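Local coordinates for putative nucleolar GTP-binding protein 1 (Plasmodium falciparum, PDB 2QU8), which binds GDP and, as a putative nucleolar GTPase related to NOG1, probably hydrolyses GTP, although its cellular role is not established, at residues R89-E92 and N93-T96; Q194-I197 and T198-L202. One frame throughout, in Å; residues are numbered along the deposited sequence.

Interaction 1. Residues R89-E92 and N93-T96; sequences RAFE and NRNT
Arg89 and Arg94, two like-charged residues, meet at the neck of a tight turn, where the aliphatic CG and CD of Arg89 lie against NH2 of the Arg94 guanidinium. The first torsion of Arg89 sets CG between its own backbone N and carbonyl carbon (chi1 56°), and its aliphatic part thereby lies beside Arg94: Arg89 CD is 3.4 Å from Arg94 NH2, approached obliquely. The two side chains cross at about a right angle, their guanidinium planes 81° apart, and Arg89 NE stays 4.8 Å from Arg94 NH2. A water links the two residues, accepting from Arg94 NE at 2.7 Å and apparently donating to Arg89 O. A second water bridges Ala90 O and Asn93 ND2 by weak bonds, each 3.3 Å from the water oxygen. Phe91 supplies the turn's acceptor: Arg94 N donates to Phe91 O at 3.1 Å, and with Glu92 and Asn93 at its corners this is a type I beta turn. The Phe91 ring meets the bent Arg94 chain obliquely, CD1 lying 4.2 Å from Arg94 CG. It also packs on Met99 and Ile102 of helix 96-106 and on Ile136 of helix 126-137. Just beyond the turn, Asn95 is the N-cap of helix 96-106, with OD1 bonded to Glu98 N. The turn lies in the loop following strand 76-82, the position that switch II occupies in Ras-like GTPases, to which it probably corresponds. At this surface solvent probably screens the two neighbouring positive charges, and a weak, long ion pair from Arg94 NH1 to Glu98 OE1 probably offsets part of them.

Interaction 2. Residues Q194-I197 and T198-L202; sequences QAKI and TACEL
Ile197 and Glu201, one helical turn apart, run side by side and point the same way. Ile197 CG2 comes to 4.1 Å from Glu201 OE1, a loose van der Waals contact between a methyl and the carboxylate, the Glu201 chain being bent at chi2. Around the helix, Lys196 and Cys200 make the corresponding pair. Lys196 leaves the backbone with CG opposite its own N (chi1 -174°), then turns at chi3 and chi4, which brings NZ to 4.2 Å from Cys200 SG, a loose approach. The thiol is set back beside its own backbone N (chi1 -66°), which places SG 3.3 Å from Lys196 O. These pairs ride on helix 192-222, which follows strand 179-183 and packs against the central sheet of an alpha/beta G domain. Ala195 and Thr198 meet Ser182, Ala199 and Leu202 meet Val146 of strand 145-150, and Lys196 lies on Phe71 and His73 of strand 66-73. Regular i to i+4 bonds hold the side chains in step. Ala199 N donates to Ala195 O at 3.2 Å and Cys200 N to Lys196 O at the same length. Glu201 N reaches Ile197 O at 3.1 Å, almost straight, with an N-H...O angle of 175°.

Interactions 1 and 2 lie on opposite sides of the chain's centre, their centres 29 Å apart and their nearest atoms about 18 Å apart, so they do not touch. Interaction 1 is an exposed turn leading into helix 96-106; interaction 2 is a partly buried piece of helix 192-222 laid against the sheet. The bound GDP offers a common reference: the side chain of Arg89 in interaction 1 is about 8 Å from it, whereas the side chain of Ala195 in interaction 2 is about 11 Å away. Arg89 thus stands nearer the nucleotide, and it touches Pro38 of the loop that forms the probable P-loop.

Interaction 1. Residues R89-E92 and N93-T96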
ATOM      1  N   ARG A  89       4.465   0.415 -11.549  1.00 28.87           N
ATOM      2  CA  ARG A  89       4.657  -0.372 -12.763  1.00 29.29           C
ATOM      3  C   ARG A  89       5.423  -1.663 -12.457  1.00 29.38           C
ATOM      4  O   ARG A  89       6.098  -1.764 -11.427  1.00 29.05           O
ATOM      5  CB  ARG A  89       5.363   0.454 -13.848  1.00 29.45           C
ATOM      6  CG  ARG A  89       6.708   1.045 -13.445  1.00 30.20           C
ATOM      7  CD  ARG A  89       7.030   2.268 -14.288  1.00 31.58           C
ATOM      8  NE  ARG A  89       6.336   3.449 -13.773  1.00 32.36           N
ATOM      9  CZ  ARG A  89       5.979   4.501 -14.506  1.00 34.76           C
ATOM     10  NH1 ARG A  89       6.255   4.543 -15.807  1.00 34.56           N
ATOM     11  NH2 ARG A  89       5.351   5.519 -13.930  1.00 32.93           N
ATOM     12  N   ALA A  90       5.308  -2.639 -13.357  1.00 29.60           N
ATOM     13  CA  ALA A  90       5.936  -3.944 -13.176  1.00 30.05           C
ATOM     14  C   ALA A  90       7.456  -3.838 -13.104  1.00 30.65           C
ATOM     15  O   ALA A  90       8.055  -2.898 -13.628  1.00 29.98           O
ATOM     16  CB  ALA A  90       5.492  -4.921 -14.281  1.00 30.05           C
ATOM     17  N   PHE A  91       8.068  -4.814 -12.441  1.00 31.97           N
ATOM     18  CA  PHE A  91       9.488  -4.760 -12.093  1.00 33.11           C
ATOM     19  C   PHE A  91      10.458  -5.242 -13.176  1.00 34.36           C
ATOM     20  O   PHE A  91      11.671  -5.034 -13.059  1.00 34.55           O
ATOM     21  CB  PHE A  91       9.728  -5.531 -10.789  1.00 32.56           C
ATOM     22  CG  PHE A  91       9.051  -4.927  -9.591  1.00 32.49           C
ATOM     23  CD1 PHE A  91       8.989  -3.544  -9.424  1.00 31.61           C
ATOM     24  CD2 PHE A  91       8.488  -5.739  -8.616  1.00 31.92           C
ATOM     25  CE1 PHE A  91       8.362  -2.981  -8.309  1.00 31.18           C
ATOM     26  CE2 PHE A  91       7.881  -5.191  -7.498  1.00 32.33           C
ATOM     27  CZ  PHE A  91       7.813  -3.804  -7.342  1.00 32.11           C
ATOM     28  N   GLU A  92       9.923  -5.870 -14.224  1.00 35.88           N
ATOM     29  CA  GLU A  92      10.723  -6.442 -15.315  1.00 37.42           C
ATOM     30  C   GLU A  92      11.757  -5.492 -15.916  1.00 37.79           C
ATOM     31  O   GLU A  92      12.835  -5.924 -16.324  1.00 37.88           O
ATOM     32  CB  GLU A  92       9.816  -6.915 -16.447  1.00 37.89           C
ATOM     33  CG  GLU A  92       9.178  -8.270 -16.255  1.00 40.01           C
ATOM     34  CD  GLU A  92       8.388  -8.691 -17.482  1.00 42.29           C
ATOM     35  OE1 GLU A  92       7.541  -7.890 -17.944  1.00 43.71           O
ATOM     36  OE2 GLU A  92       8.620  -9.814 -17.990  1.00 43.54           O
ATOM     37  N   ASN A  93      11.413  -4.210 -15.979  1.00 38.58           N
ATOM     38  CA  ASN A  93      12.234  -3.212 -16.661  1.00 39.12           C
ATOM     39  C   ASN A  93      13.205  -2.471 -15.739  1.00 39.14           C
ATOM     40  O   ASN A  93      14.061  -1.723 -16.213  1.00 39.23           O
ATOM     41  CB  ASN A  93      11.339  -2.204 -17.401  1.00 39.66           C
ATOM     42  CG  ASN A  93      10.558  -2.832 -18.550  1.00 41.23           C
ATOM     43  OD1 ASN A  93      10.938  -3.875 -19.090  1.00 43.18           O
ATOM     44  ND2 ASN A  93       9.461  -2.185 -18.935  1.00 43.03           N
ATOM     45  N   ARG A  94      13.067  -2.670 -14.426  1.00 39.07           N
ATOM     46  CA  ARG A  94      13.947  -2.020 -13.452  1.00 38.76           C
ATOM     47  C   ARG A  94      15.392  -2.484 -13.609  1.00 38.33           C
ATOM     48  O   ARG A  94      15.651  -3.647 -13.934  1.00 37.95           O
ATOM     49  CB  ARG A  94      13.496  -2.308 -12.014  1.00 39.05           C
ATOM     50  CG  ARG A  94      12.092  -1.878 -11.627  1.00 40.75           C
ATOM     51  CD  ARG A  94      11.785  -0.411 -11.898  1.00 43.23           C
ATOM     52  NE  ARG A  94      10.710  -0.312 -12.885  1.00 46.75           N
ATOM     53  CZ  ARG A  94      10.795   0.310 -14.054  1.00 47.21           C
ATOM     54  NH1 ARG A  94      11.903   0.944 -14.411  1.00 48.09           N
ATOM     55  NH2 ARG A  94       9.747   0.315 -14.861  1.00 49.26           N
ATOM     56  N   ASN A  95      16.329  -1.568 -13.379  1.00 38.22           N
ATOM     57  CA  ASN A  95      17.745  -1.919 -13.279  1.00 38.01           C
ATOM     58  C   ASN A  95      18.082  -2.312 -11.829  1.00 37.70           C
ATOM     59  O   ASN A  95      17.202  -2.279 -10.953  1.00 37.42           O
ATOM     60  CB  ASN A  95      18.636  -0.774 -13.788  1.00 38.05           C
ATOM     61  CG  ASN A  95      18.432   0.530 -13.017  1.00 38.95           C
ATOM     62  OD1 ASN A  95      18.285   0.536 -11.791  1.00 39.67           O
ATOM     63  ND2 ASN A  95      18.430   1.645 -13.739  1.00 39.27           N
ATOM     64  N   THR A  96      19.340  -2.677 -11.577  1.00 37.34           N
ATOM     65  CA  THR A  96      19.774  -3.108 -10.235  1.00 37.03           C
ATOM     66  C   THR A  96      19.512  -2.052  -9.145  1.00 36.52           C
ATOM     67  O   THR A  96      18.822  -2.342  -8.167  1.00 36.43           O
ATOM     68  CB  THR A  96      21.246  -3.560 -10.230  1.00 36.90           C
ATOM     69  OG1 THR A  96      21.465  -4.440 -11.332  1.00 37.55           O
ATOM     70  CG2 THR A  96      21.575  -4.305  -8.953  1.00 37.49           C
TER
HETATM   71  O   HOH W   1       8.600  -0.710 -11.309  1.00 30.89           O
HETATM   72  O   HOH W   2       7.777  -1.035 -16.363  1.00 49.38           O

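Interaction 2. Residues Q194-I197 and T198-L202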
ATOM      1  N   GLN A 194     -11.390   6.405   6.885  1.00 34.84           N
ATOM      2  CA  GLN A 194     -11.652   4.987   7.158  1.00 34.70           C
ATOM      3  C   GLN A 194     -10.582   4.056   6.575  1.00 34.13           C
ATOM      4  O   GLN A 194     -10.127   3.137   7.252  1.00 34.05           O
ATOM      5  CB  GLN A 194     -13.040   4.573   6.639  1.00 35.06           C
ATOM      6  CG  GLN A 194     -14.206   5.035   7.507  1.00 36.94           C
ATOM      7  CD  GLN A 194     -14.132   4.515   8.950  1.00 39.17           C
ATOM      8  OE1 GLN A 194     -14.465   5.239   9.893  1.00 40.25           O
ATOM      9  NE2 GLN A 194     -13.680   3.271   9.125  1.00 38.77           N
ATOM     10  N   ALA A 195     -10.198   4.297   5.320  1.00 33.77           N
ATOM     11  CA  ALA A 195      -9.133   3.540   4.655  1.00 33.34           C
ATOM     12  C   ALA A 195      -7.794   3.651   5.398  1.00 33.35           C
ATOM     13  O   ALA A 195      -7.065   2.665   5.547  1.00 33.06           O
ATOM     14  CB  ALA A 195      -8.981   4.008   3.221  1.00 33.18           C
ATOM     15  N   LYS A 196      -7.487   4.860   5.855  1.00 33.53           N
ATOM     16  CA  LYS A 196      -6.281   5.129   6.636  1.00 34.38           C
ATOM     17  C   LYS A 196      -6.293   4.352   7.958  1.00 34.61           C
ATOM     18  O   LYS A 196      -5.288   3.764   8.352  1.00 34.94           O
ATOM     19  CB  LYS A 196      -6.158   6.630   6.893  1.00 34.16           C
ATOM     20  CG  LYS A 196      -4.862   7.051   7.570  1.00 35.30           C
ATOM     21  CD  LYS A 196      -4.988   8.443   8.175  1.00 37.21           C
ATOM     22  CE  LYS A 196      -5.792   8.436   9.468  1.00 38.66           C
ATOM     23  NZ  LYS A 196      -5.281   7.400  10.405  1.00 40.82           N
ATOM     24  N   ILE A 197      -7.448   4.335   8.618  1.00 35.34           N
ATOM     25  CA  ILE A 197      -7.639   3.589   9.872  1.00 35.77           C
ATOM     26  C   ILE A 197      -7.434   2.074   9.710  1.00 35.90           C
ATOM     27  O   ILE A 197      -6.716   1.458  10.495  1.00 35.86           O
ATOM     28  CB  ILE A 197      -9.016   3.926  10.516  1.00 35.91           C
ATOM     29  CG1 ILE A 197      -9.037   5.404  10.944  1.00 36.20           C
ATOM     30  CG2 ILE A 197      -9.302   3.015  11.706  1.00 36.38           C
ATOM     31  CD1 ILE A 197     -10.412   6.012  11.127  1.00 36.99           C
ATOM     32  N   THR A 198      -8.038   1.470   8.688  1.00 36.44           N
ATOM     33  CA  THR A 198      -7.858   0.022   8.478  1.00 36.76           C
ATOM     34  C   THR A 198      -6.416  -0.384   8.121  1.00 37.00           C
ATOM     35  O   THR A 198      -5.958  -1.452   8.534  1.00 36.80           O
ATOM     36  CB  THR A 198      -8.923  -0.629   7.529  1.00 36.84           C
ATOM     37  OG1 THR A 198      -8.275  -1.470   6.565  1.00 38.05           O
ATOM     38  CG2 THR A 198      -9.741   0.403   6.814  1.00 36.60           C
ATOM     39  N   ALA A 199      -5.706   0.470   7.377  1.00 37.52           N
ATOM     40  CA  ALA A 199      -4.273   0.263   7.121  1.00 37.70           C
ATOM     41  C   ALA A 199      -3.475   0.191   8.426  1.00 38.04           C
ATOM     42  O   ALA A 199      -2.748  -0.775   8.666  1.00 38.25           O
ATOM     43  CB  ALA A 199      -3.719   1.355   6.207  1.00 37.61           C
ATOM     44  N   CYS A 200      -3.631   1.204   9.269  1.00 38.62           N
ATOM     45  CA  CYS A 200      -2.929   1.273  10.549  1.00 39.47           C
ATOM     46  C   CYS A 200      -3.162   0.037  11.420  1.00 39.83           C
ATOM     47  O   CYS A 200      -2.204  -0.579  11.879  1.00 40.06           O
ATOM     48  CB  CYS A 200      -3.313   2.550  11.298  1.00 39.35           C
ATOM     49  SG  CYS A 200      -2.761   4.055  10.456  1.00 40.32           S
ATOM     50  N   GLU A 201      -4.426  -0.330  11.617  1.00 40.32           N
ATOM     51  CA  GLU A 201      -4.773  -1.505  12.419  1.00 40.93           C
ATOM     52  C   GLU A 201      -4.304  -2.838  11.822  1.00 40.78           C
ATOM     53  O   GLU A 201      -3.963  -3.752  12.571  1.00 40.48           O
ATOM     54  CB  GLU A 201      -6.271  -1.528  12.756  1.00 41.25           C
ATOM     55  CG  GLU A 201      -6.594  -1.242  14.247  1.00 43.67           C
ATOM     56  CD  GLU A 201      -6.386   0.217  14.666  1.00 46.00           C
ATOM     57  OE1 GLU A 201      -7.377   0.985  14.668  1.00 47.65           O
ATOM     58  OE2 GLU A 201      -5.239   0.600  14.997  1.00 47.01           O
ATOM     59  N   LEU A 202      -4.270  -2.946  10.488  1.00 40.52           N
ATOM     60  CA  LEU A 202      -3.673  -4.115   9.835  1.00 40.74           C
ATOM     61  C   LEU A 202      -2.191  -4.226  10.176  1.00 40.83           C
ATOM     62  O   LEU A 202      -1.667  -5.329  10.353  1.00 40.16           O
ATOM     63  CB  LEU A 202      -3.842  -4.076   8.312  1.00 40.70           C
ATOM     64  CG  LEU A 202      -4.766  -5.068   7.594  1.00 41.70           C
ATOM     65  CD1 LEU A 202      -4.358  -5.146   6.125  1.00 42.27           C
ATOM     66  CD2 LEU A 202      -4.756  -6.474   8.207  1.00 41.35           C
TER